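Local atomic coordinates of DNA topoisomerase 2-associated protein PAT1 (Saccharomyces cerevisiae, PDB entry 5LMG), a protein that activates mRNA decapping and represses translation in yeast, its C-terminal domain binding directly to the decapping enzyme Dcp2 and the exonuclease Xrn1. Residues Y239-Q251 / H292-I304. The protein carries 2 engineered substitutions. Residues are numbered along the deposited sequence; the frame is centred on the assembly and turned at random.
Sequences YDKLFTSLESKIQ and HQRIIIDEVRDEI. With EDO (1,2-ethanediol), chain F; EDO (1,2-ethanediol), chain H.
His292, wedged between two aromatic rings and a carboxylate of segment 239-251, illustrates how one imidazole can tie two helices together. Its CB lies 3.7 Å from CE2 of Phe243. With CG anti to the carbonyl carbon (chi1 -66°), the ring is carried toward helix 234-246, where one face receives the edge of Tyr239, CE1 standing 3.6 Å from CG of His292. CD2 points over the centre of the Phe243 ring, 3.5 Å from its CG, completing a second edge-to-face pair. CE1 of the imidazole lies beside Tyr239 CE1 and Asp240 OD1. At the tip, NE2 donates an almost straight bond (2.9 Å, 172°) to Asp240 OD1, which lies in the imidazole plane; ND1 accepts from the backbone N-H of Lys289. Both nitrogens are used, fixing the ring's rotation, a pattern consistent with a neutral imidazole protonated at NE2.

Further along, Glu299 reaches the type II turn Leu246-Lys249 and the residue after it: OE2 accepts a hydrogen bond from Ser248 N (2.8 Å), and OE1 one from Ile250 N (3.0 Å). Next to it, Ile250 CG2 packs on Val300 CG1 at 3.6 Å.

The contact joins helix 234-246 and the turn after it to helix 290-322. Helix 275-286 underlies Ile250 and Ile296, helix 329-355 covers Ile296 and Val300, and the Dcp2 peptide lies against Arg294 and Ile297.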
ATOM      1  N   TYR A 239       3.753 -16.958  -5.191  1.00 41.96           N
ATOM      2  CA  TYR A 239       2.905 -16.036  -5.963  1.00 41.38           C
ATOM      3  C   TYR A 239       1.532 -16.709  -6.192  1.00 46.29           C
ATOM      4  O   TYR A 239       0.498 -16.071  -5.983  1.00 44.66           O
ATOM      5  CB  TYR A 239       3.549 -15.676  -7.330  1.00 42.28           C
ATOM      6  CG  TYR A 239       2.619 -14.886  -8.235  1.00 43.65           C
ATOM      7  CD1 TYR A 239       1.712 -15.534  -9.077  1.00 45.52           C
ATOM      8  CD2 TYR A 239       2.612 -13.492  -8.216  1.00 43.75           C
ATOM      9  CE1 TYR A 239       0.815 -14.816  -9.870  1.00 45.49           C
ATOM     10  CE2 TYR A 239       1.719 -12.761  -9.008  1.00 43.82           C
ATOM     11  CZ  TYR A 239       0.829 -13.428  -9.840  1.00 47.84           C
ATOM     12  OH  TYR A 239      -0.060 -12.728 -10.624  1.00 44.11           O
ATOM     13  N   ASP A 240       1.538 -17.998  -6.616  1.00 44.67           N
ATOM     14  CA  ASP A 240       0.320 -18.753  -6.870  1.00 45.10           C
ATOM     15  C   ASP A 240      -0.546 -18.926  -5.622  1.00 46.66           C
ATOM     16  O   ASP A 240      -1.771 -18.873  -5.743  1.00 45.25           O
ATOM     17  CB  ASP A 240       0.607 -20.092  -7.553  1.00 48.39           C
ATOM     18  CG  ASP A 240      -0.617 -20.641  -8.256  1.00 63.06           C
ATOM     19  OD1 ASP A 240      -1.106 -19.977  -9.213  1.00 62.02           O
ATOM     20  OD2 ASP A 240      -1.135 -21.691  -7.810  1.00 70.44           O
ATOM     21  N   LYS A 241       0.075 -19.106  -4.431  1.00 42.62           N
ATOM     22  CA  LYS A 241      -0.660 -19.200  -3.154  1.00 42.73           C
ATOM     23  C   LYS A 241      -1.365 -17.859  -2.859  1.00 45.25           C
ATOM     24  O   LYS A 241      -2.542 -17.847  -2.476  1.00 44.86           O
ATOM     25  CB  LYS A 241       0.267 -19.598  -1.995  1.00 45.49           C
ATOM     26  CG  LYS A 241       0.707 -21.062  -2.038  1.00 47.68           C
ATOM     27  CD  LYS A 241       1.731 -21.374  -0.948  1.00 52.86           C
ATOM     28  CE  LYS A 241       2.800 -22.353  -1.413  1.00 55.99           C
ATOM     29  NZ  LYS A 241       2.256 -23.718  -1.651  1.00 64.32           N
ATOM     30  N   LEU A 242      -0.658 -16.734  -3.082  1.00 41.38           N
ATOM     31  CA  LEU A 242      -1.199 -15.382  -2.940  1.00 40.81           C
ATOM     32  C   LEU A 242      -2.338 -15.166  -3.943  1.00 43.67           C
ATOM     33  O   LEU A 242      -3.379 -14.617  -3.577  1.00 41.23           O
ATOM     34  CB  LEU A 242      -0.100 -14.332  -3.182  1.00 40.79           C
ATOM     35  CG  LEU A 242      -0.538 -12.872  -3.061  1.00 45.62           C
ATOM     36  CD1 LEU A 242      -0.773 -12.493  -1.601  1.00 45.63           C
ATOM     37  CD2 LEU A 242       0.483 -11.952  -3.689  1.00 49.26           C
ATOM     38  N   PHE A 243      -2.127 -15.595  -5.210  1.00 41.02           N
ATOM     39  CA  PHE A 243      -3.117 -15.455  -6.279  1.00 40.32           C
ATOM     40  C   PHE A 243      -4.429 -16.177  -5.919  1.00 43.36           C
ATOM     41  O   PHE A 243      -5.503 -15.611  -6.128  1.00 41.43           O
ATOM     42  CB  PHE A 243      -2.558 -15.941  -7.630  1.00 41.13           C
ATOM     43  CG  PHE A 243      -3.383 -15.494  -8.813  1.00 40.99           C
ATOM     44  CD1 PHE A 243      -4.459 -16.259  -9.264  1.00 43.01           C
ATOM     45  CD2 PHE A 243      -3.085 -14.311  -9.480  1.00 42.73           C
ATOM     46  CE1 PHE A 243      -5.238 -15.832 -10.348  1.00 43.51           C
ATOM     47  CE2 PHE A 243      -3.861 -13.887 -10.569  1.00 44.77           C
ATOM     48  CZ  PHE A 243      -4.927 -14.655 -10.997  1.00 43.20           C
ATOM     49  N   THR A 244      -4.323 -17.385  -5.329  1.00 41.73           N
ATOM     50  CA  THR A 244      -5.448 -18.213  -4.865  1.00 42.97           C
ATOM     51  C   THR A 244      -6.314 -17.459  -3.840  1.00 48.17           C
ATOM     52  O   THR A 244      -7.540 -17.497  -3.953  1.00 48.89           O
ATOM     53  CB  THR A 244      -4.931 -19.564  -4.322  1.00 49.79           C
ATOM     54  OG1 THR A 244      -4.160 -20.203  -5.329  1.00 54.56           O
ATOM     55  CG2 THR A 244      -6.049 -20.511  -3.894  1.00 47.62           C
ATOM     56  N   SER A 245      -5.684 -16.765  -2.862  1.00 44.62           N
ATOM     57  CA  SER A 245      -6.411 -16.012  -1.839  1.00 44.84           C
ATOM     58  C   SER A 245      -7.163 -14.776  -2.382  1.00 48.79           C
ATOM     59  O   SER A 245      -8.091 -14.314  -1.724  1.00 48.95           O
ATOM     60  CB  SER A 245      -5.492 -15.622  -0.681  1.00 47.46           C
ATOM     61  OG  SER A 245      -4.467 -14.735  -1.097  1.00 56.07           O
ATOM     62  N   LEU A 246      -6.781 -14.274  -3.583  1.00 44.61           N
ATOM     63  CA  LEU A 246      -7.368 -13.099  -4.238  1.00 43.80           C
ATOM     64  C   LEU A 246      -8.350 -13.398  -5.353  1.00 46.57           C
ATOM     65  O   LEU A 246      -9.196 -12.546  -5.655  1.00 45.60           O
ATOM     66  CB  LEU A 246      -6.260 -12.188  -4.798  1.00 43.73           C
ATOM     67  CG  LEU A 246      -5.360 -11.506  -3.775  1.00 48.76           C
ATOM     68  CD1 LEU A 246      -4.182 -10.825  -4.460  1.00 48.49           C
ATOM     69  CD2 LEU A 246      -6.147 -10.537  -2.923  1.00 52.88           C
ATOM     70  N   GLU A 247      -8.231 -14.584  -5.990  1.00 42.49           N
ATOM     71  CA  GLU A 247      -9.066 -14.979  -7.120  1.00 42.01           C
ATOM     72  C   GLU A 247     -10.549 -14.843  -6.815  1.00 46.03           C
ATOM     73  O   GLU A 247     -10.980 -15.218  -5.723  1.00 46.22           O
ATOM     74  CB  GLU A 247      -8.705 -16.402  -7.572  1.00 43.43           C
ATOM     75  CG  GLU A 247      -9.134 -16.697  -8.992  1.00 52.40           C
ATOM     76  CD  GLU A 247      -8.695 -18.063  -9.480  1.00 69.08           C
ATOM     77  OE1 GLU A 247      -8.286 -18.896  -8.638  1.00 59.07           O
ATOM     78  OE2 GLU A 247      -8.793 -18.314 -10.701  1.00 61.27           O
ATOM     79  N   SER A 248     -11.307 -14.255  -7.767  1.00 42.94           N
ATOM     80  CA  SER A 248     -12.749 -13.914  -7.702  1.00 43.50           C
ATOM     81  C   SER A 248     -13.062 -12.691  -6.778  1.00 46.77           C
ATOM     82  O   SER A 248     -14.223 -12.271  -6.702  1.00 46.49           O
ATOM     83  CB  SER A 248     -13.614 -15.123  -7.342  1.00 47.13           C
ATOM     84  OG  SER A 248     -13.675 -15.312  -5.937  1.00 55.98           O
ATOM     85  N   LYS A 249     -12.030 -12.115  -6.100  1.00 42.65           N
ATOM     86  CA  LYS A 249     -12.164 -10.974  -5.184  1.00 42.25           C
ATOM     87  C   LYS A 249     -11.290  -9.753  -5.578  1.00 44.45           C
ATOM     88  O   LYS A 249     -11.258  -8.777  -4.829  1.00 42.52           O
ATOM     89  CB  LYS A 249     -11.855 -11.420  -3.734  1.00 45.06           C
ATOM     90  CG  LYS A 249     -12.844 -12.450  -3.174  1.00 56.56           C
ATOM     91  CD  LYS A 249     -12.294 -13.232  -1.983  1.00 65.66           C
ATOM     92  CE  LYS A 249     -11.474 -14.439  -2.385  1.00 73.66           C
ATOM     93  NZ  LYS A 249     -11.064 -15.252  -1.209  1.00 78.49           N
ATOM     94  N   ILE A 250     -10.600  -9.803  -6.752  1.00 41.29           N
ATOM     95  CA  ILE A 250      -9.702  -8.746  -7.256  1.00 41.67           C
ATOM     96  C   ILE A 250     -10.410  -7.365  -7.367  1.00 46.03           C
ATOM     97  O   ILE A 250      -9.807  -6.350  -7.009  1.00 45.29           O
ATOM     98  CB  ILE A 250      -8.972  -9.157  -8.578  1.00 44.45           C
ATOM     99  CG1 ILE A 250      -8.046 -10.381  -8.334  1.00 45.32           C
ATOM    100  CG2 ILE A 250      -8.150  -7.988  -9.169  1.00 44.29           C
ATOM    101  CD1 ILE A 250      -7.617 -11.195  -9.640  1.00 46.92           C
ATOM    102  N   GLN A 251     -11.679  -7.332  -7.815  1.00 43.30           N
ATOM    103  CA  GLN A 251     -12.467  -6.097  -7.943  1.00 43.84           C
ATOM    104  C   GLN A 251     -12.661  -5.355  -6.585  1.00 46.47           C
ATOM    105  O   GLN A 251     -12.765  -4.122  -6.572  1.00 44.09           O
ATOM    106  CB  GLN A 251     -13.810  -6.392  -8.656  1.00 45.88           C
ATOM    107  CG  GLN A 251     -14.979  -5.430  -8.372  1.00 68.20           C
ATOM    108  CD  GLN A 251     -14.835  -4.078  -9.034  1.00 87.79           C
ATOM    109  OE1 GLN A 251     -14.727  -3.962 -10.263  1.00 87.57           O
ATOM    110  NE2 GLN A 251     -14.907  -3.019  -8.236  1.00 71.65           N
ATOM    111  N   HIS A 292      -2.722 -16.163 -15.235  1.00 39.94           N
ATOM    112  CA  HIS A 292      -2.946 -15.230 -14.117  1.00 38.39           C
ATOM    113  C   HIS A 292      -3.409 -13.885 -14.678  1.00 41.21           C
ATOM    114  O   HIS A 292      -4.367 -13.316 -14.175  1.00 39.01           O
ATOM    115  CB  HIS A 292      -1.658 -15.005 -13.294  1.00 38.55           C
ATOM    116  CG  HIS A 292      -1.189 -16.215 -12.561  1.00 42.39           C
ATOM    117  ND1 HIS A 292       0.004 -16.837 -12.890  1.00 44.53           N
ATOM    118  CD2 HIS A 292      -1.776 -16.898 -11.549  1.00 43.34           C
ATOM    119  CE1 HIS A 292       0.113 -17.856 -12.053  1.00 44.00           C
ATOM    120  NE2 HIS A 292      -0.925 -17.920 -11.220  1.00 43.94           N
ATOM    121  N   GLN A 293      -2.734 -13.405 -15.748  1.00 38.84           N
ATOM    122  CA  GLN A 293      -3.017 -12.133 -16.400  1.00 38.51           C
ATOM    123  C   GLN A 293      -4.431 -12.069 -16.993  1.00 42.16           C
ATOM    124  O   GLN A 293      -5.089 -11.030 -16.886  1.00 40.69           O
ATOM    125  CB  GLN A 293      -1.938 -11.796 -17.436  1.00 39.38           C
ATOM    126  CG  GLN A 293      -0.571 -11.465 -16.814  1.00 42.55           C
ATOM    127  CD  GLN A 293       0.519 -11.266 -17.848  1.00 54.85           C
ATOM    128  OE1 GLN A 293       0.337 -11.513 -19.041  1.00 50.41           O
ATOM    129  NE2 GLN A 293       1.691 -10.810 -17.413  1.00 47.95           N
ATOM    130  N   ARG A 294      -4.888 -13.193 -17.588  1.00 39.82           N
ATOM    131  CA  ARG A 294      -6.214 -13.375 -18.181  1.00 38.91           C
ATOM    132  C   ARG A 294      -7.287 -13.147 -17.123  1.00 41.61           C
ATOM    133  O   ARG A 294      -8.245 -12.422 -17.383  1.00 40.64           O
ATOM    134  CB  ARG A 294      -6.363 -14.780 -18.771  1.00 36.99           C
ATOM    135  CG  ARG A 294      -5.632 -14.989 -20.104  1.00 39.04           C
ATOM    136  CD  ARG A 294      -5.748 -16.436 -20.544  1.00 46.14           C
ATOM    137  NE  ARG A 294      -6.981 -16.692 -21.289  1.00 44.85           N
ATOM    138  CZ  ARG A 294      -8.086 -17.224 -20.778  1.00 58.45           C
ATOM    139  NH1 ARG A 294      -8.136 -17.569 -19.497  1.00 44.11           N
ATOM    140  NH2 ARG A 294      -9.145 -17.435 -21.548  1.00 47.03           N
ATOM    141  N   ILE A 295      -7.104 -13.760 -15.929  1.00 37.62           N
ATOM    142  CA  ILE A 295      -8.008 -13.639 -14.787  1.00 36.53           C
ATOM    143  C   ILE A 295      -8.009 -12.186 -14.275  1.00 39.74           C
ATOM    144  O   ILE A 295      -9.090 -11.644 -14.063  1.00 39.54           O
ATOM    145  CB  ILE A 295      -7.672 -14.667 -13.664  1.00 39.33           C
ATOM    146  CG1 ILE A 295      -7.953 -16.123 -14.114  1.00 39.49           C
ATOM    147  CG2 ILE A 295      -8.425 -14.323 -12.343  1.00 40.56           C
ATOM    148  CD1 ILE A 295      -7.167 -17.165 -13.404  1.00 41.97           C
ATOM    149  N   ILE A 296      -6.805 -11.572 -14.067  1.00 35.90           N
ATOM    150  CA  ILE A 296      -6.679 -10.179 -13.575  1.00 35.42           C
ATOM    151  C   ILE A 296      -7.463  -9.194 -14.474  1.00 40.91           C
ATOM    152  O   ILE A 296      -8.304  -8.459 -13.945  1.00 39.21           O
ATOM    153  CB  ILE A 296      -5.213  -9.712 -13.320  1.00 37.79           C
ATOM    154  CG1 ILE A 296      -4.504 -10.619 -12.270  1.00 38.20           C
ATOM    155  CG2 ILE A 296      -5.176  -8.205 -12.885  1.00 36.41           C
ATOM    156  CD1 ILE A 296      -2.923 -10.650 -12.371  1.00 46.87           C
ATOM    157  N   ILE A 297      -7.191  -9.205 -15.817  1.00 39.62           N
ATOM    158  CA  ILE A 297      -7.842  -8.381 -16.852  1.00 40.55           C
ATOM    159  C   ILE A 297      -9.355  -8.581 -16.801  1.00 45.27           C
ATOM    160  O   ILE A 297     -10.101  -7.602 -16.836  1.00 44.88           O
ATOM    161  CB  ILE A 297      -7.274  -8.680 -18.291  1.00 45.27           C
ATOM    162  CG1 ILE A 297      -5.985  -7.891 -18.579  1.00 46.33           C
ATOM    163  CG2 ILE A 297      -8.315  -8.398 -19.407  1.00 48.87           C
ATOM    164  CD1 ILE A 297      -6.196  -6.391 -19.069  1.00 59.33           C
ATOM    165  N   ASP A 298      -9.808  -9.859 -16.726  1.00 41.41           N
ATOM    166  CA  ASP A 298     -11.231 -10.166 -16.678  1.00 40.54           C
ATOM    167  C   ASP A 298     -11.896  -9.538 -15.434  1.00 41.88           C
ATOM    168  O   ASP A 298     -12.960  -8.932 -15.547  1.00 41.17           O
ATOM    169  CB  ASP A 298     -11.458 -11.698 -16.713  1.00 41.65           C
ATOM    170  CG  ASP A 298     -12.917 -12.047 -16.695  1.00 47.26           C
ATOM    171  OD1 ASP A 298     -13.635 -11.628 -17.625  1.00 48.70           O
ATOM    172  OD2 ASP A 298     -13.371 -12.623 -15.689  1.00 55.72           O
ATOM    173  N   GLU A 299     -11.256  -9.686 -14.264  1.00 37.15           N
ATOM    174  CA  GLU A 299     -11.799  -9.222 -12.990  1.00 37.05           C
ATOM    175  C   GLU A 299     -11.872  -7.698 -12.867  1.00 41.42           C
ATOM    176  O   GLU A 299     -12.765  -7.197 -12.187  1.00 41.78           O
ATOM    177  CB  GLU A 299     -11.061  -9.856 -11.795  1.00 37.84           C
ATOM    178  CG  GLU A 299     -11.459 -11.317 -11.581  1.00 47.60           C
ATOM    179  CD  GLU A 299     -11.110 -11.944 -10.242  1.00 62.24           C
ATOM    180  OE1 GLU A 299     -11.337 -11.302  -9.189  1.00 45.47           O
ATOM    181  OE2 GLU A 299     -10.675 -13.117 -10.245  1.00 54.52           O
ATOM    182  N   VAL A 300     -10.978  -6.965 -13.561  1.00 38.16           N
ATOM    183  CA  VAL A 300     -10.925  -5.503 -13.481  1.00 37.21           C
ATOM    184  C   VAL A 300     -11.350  -4.815 -14.781  1.00 41.35           C
ATOM    185  O   VAL A 300     -11.232  -3.598 -14.865  1.00 40.13           O
ATOM    186  CB  VAL A 300      -9.545  -4.976 -12.971  1.00 39.21           C
ATOM    187  CG1 VAL A 300      -9.170  -5.597 -11.630  1.00 38.15           C
ATOM    188  CG2 VAL A 300      -8.434  -5.151 -14.004  1.00 39.01           C
ATOM    189  N   ARG A 301     -11.837  -5.583 -15.787  1.00 39.71           N
ATOM    190  CA  ARG A 301     -12.288  -5.054 -17.084  1.00 39.84           C
ATOM    191  C   ARG A 301     -13.221  -3.852 -16.944  1.00 41.49           C
ATOM    192  O   ARG A 301     -13.022  -2.855 -17.638  1.00 39.98           O
ATOM    193  CB  ARG A 301     -12.929  -6.156 -17.948  1.00 41.03           C
ATOM    194  CG  ARG A 301     -13.527  -5.649 -19.274  1.00 46.71           C
ATOM    195  CD  ARG A 301     -14.066  -6.748 -20.193  1.00 49.68           C
ATOM    196  NE  ARG A 301     -15.032  -7.593 -19.497  1.00 50.07           N
ATOM    197  CZ  ARG A 301     -14.770  -8.819 -19.057  1.00 61.35           C
ATOM    198  NH1 ARG A 301     -13.597  -9.389 -19.313  1.00 43.62           N
ATOM    199  NH2 ARG A 301     -15.685  -9.492 -18.376  1.00 53.86           N
ATOM    200  N   ASP A 302     -14.229  -3.943 -16.050  1.00 38.65           N
ATOM    201  CA  ASP A 302     -15.173  -2.842 -15.825  1.00 39.43           C
ATOM    202  C   ASP A 302     -14.483  -1.599 -15.221  1.00 41.93           C
ATOM    203  O   ASP A 302     -14.865  -0.473 -15.531  1.00 39.98           O
ATOM    204  CB  ASP A 302     -16.384  -3.308 -15.005  1.00 41.33           C
ATOM    205  CG  ASP A 302     -17.224  -4.396 -15.673  1.00 53.53           C
ATOM    206  OD1 ASP A 302     -17.283  -4.426 -16.933  1.00 51.98           O
ATOM    207  OD2 ASP A 302     -17.825  -5.216 -14.937  1.00 62.32           O
ATOM    208  N   GLU A 303     -13.421  -1.811 -14.426  1.00 39.49           N
ATOM    209  CA  GLU A 303     -12.635  -0.725 -13.832  1.00 38.82           C
ATOM    210  C   GLU A 303     -11.743  -0.054 -14.876  1.00 41.51           C
ATOM    211  O   GLU A 303     -11.599   1.168 -14.836  1.00 40.16           O
ATOM    212  CB  GLU A 303     -11.836  -1.214 -12.625  1.00 39.60           C
ATOM    213  CG  GLU A 303     -12.705  -1.571 -11.421  1.00 47.21           C
ATOM    214  CD  GLU A 303     -13.538  -0.483 -10.753  1.00 62.19           C
ATOM    215  OE1 GLU A 303     -14.439  -0.848  -9.963  1.00 60.64           O
ATOM    216  OE2 GLU A 303     -13.305   0.723 -11.007  1.00 50.08           O
ATOM    217  N   ILE A 304     -11.239  -0.844 -15.867  1.00 38.41           N
ATOM    218  CA  ILE A 304     -10.445  -0.345 -16.994  1.00 38.63           C
ATOM    219  C   ILE A 304     -11.340   0.600 -17.837  1.00 42.28           C
ATOM    220  O   ILE A 304     -10.924   1.722 -18.139  1.00 40.23           O
ATOM    221  CB  ILE A 304      -9.832  -1.511 -17.841  1.00 41.24           C
ATOM    222  CG1 ILE A 304      -8.723  -2.262 -17.047  1.00 41.22           C
ATOM    223  CG2 ILE A 304      -9.300  -1.005 -19.195  1.00 40.16           C
ATOM    224  CD1 ILE A 304      -8.320  -3.621 -17.605  1.00 42.54           C
TER
HETATM  225  C1  EDO F 802     -20.085  -1.842 -17.620  1.00 57.28           C
HETATM  226  O1  EDO F 802     -18.750  -2.200 -17.967  1.00 56.35           O
HETATM  227  C2  EDO F 802     -20.207  -1.624 -16.100  1.00 58.13           C
HETATM  228  O2  EDO F 802     -20.153  -2.881 -15.449  1.00 60.90           O
HETATM  229  C1  EDO H 804     -14.208   3.306  -8.924  1.00 66.28           C
HETATM  230  O1  EDO H 804     -12.995   3.142  -9.646  1.00 65.04           O
HETATM  231  C2  EDO H 804     -14.194   2.375  -7.689  1.00 67.62           C
HETATM  232  O2  EDO H 804     -13.241   2.806  -6.710  1.00 65.39           O
HETATM  233  O   HOH W   1     -13.547  -9.720  -8.730  1.00 47.71           O
HETATM  234  O   HOH W   2     -14.293  -4.882 -12.946  1.00 52.71           O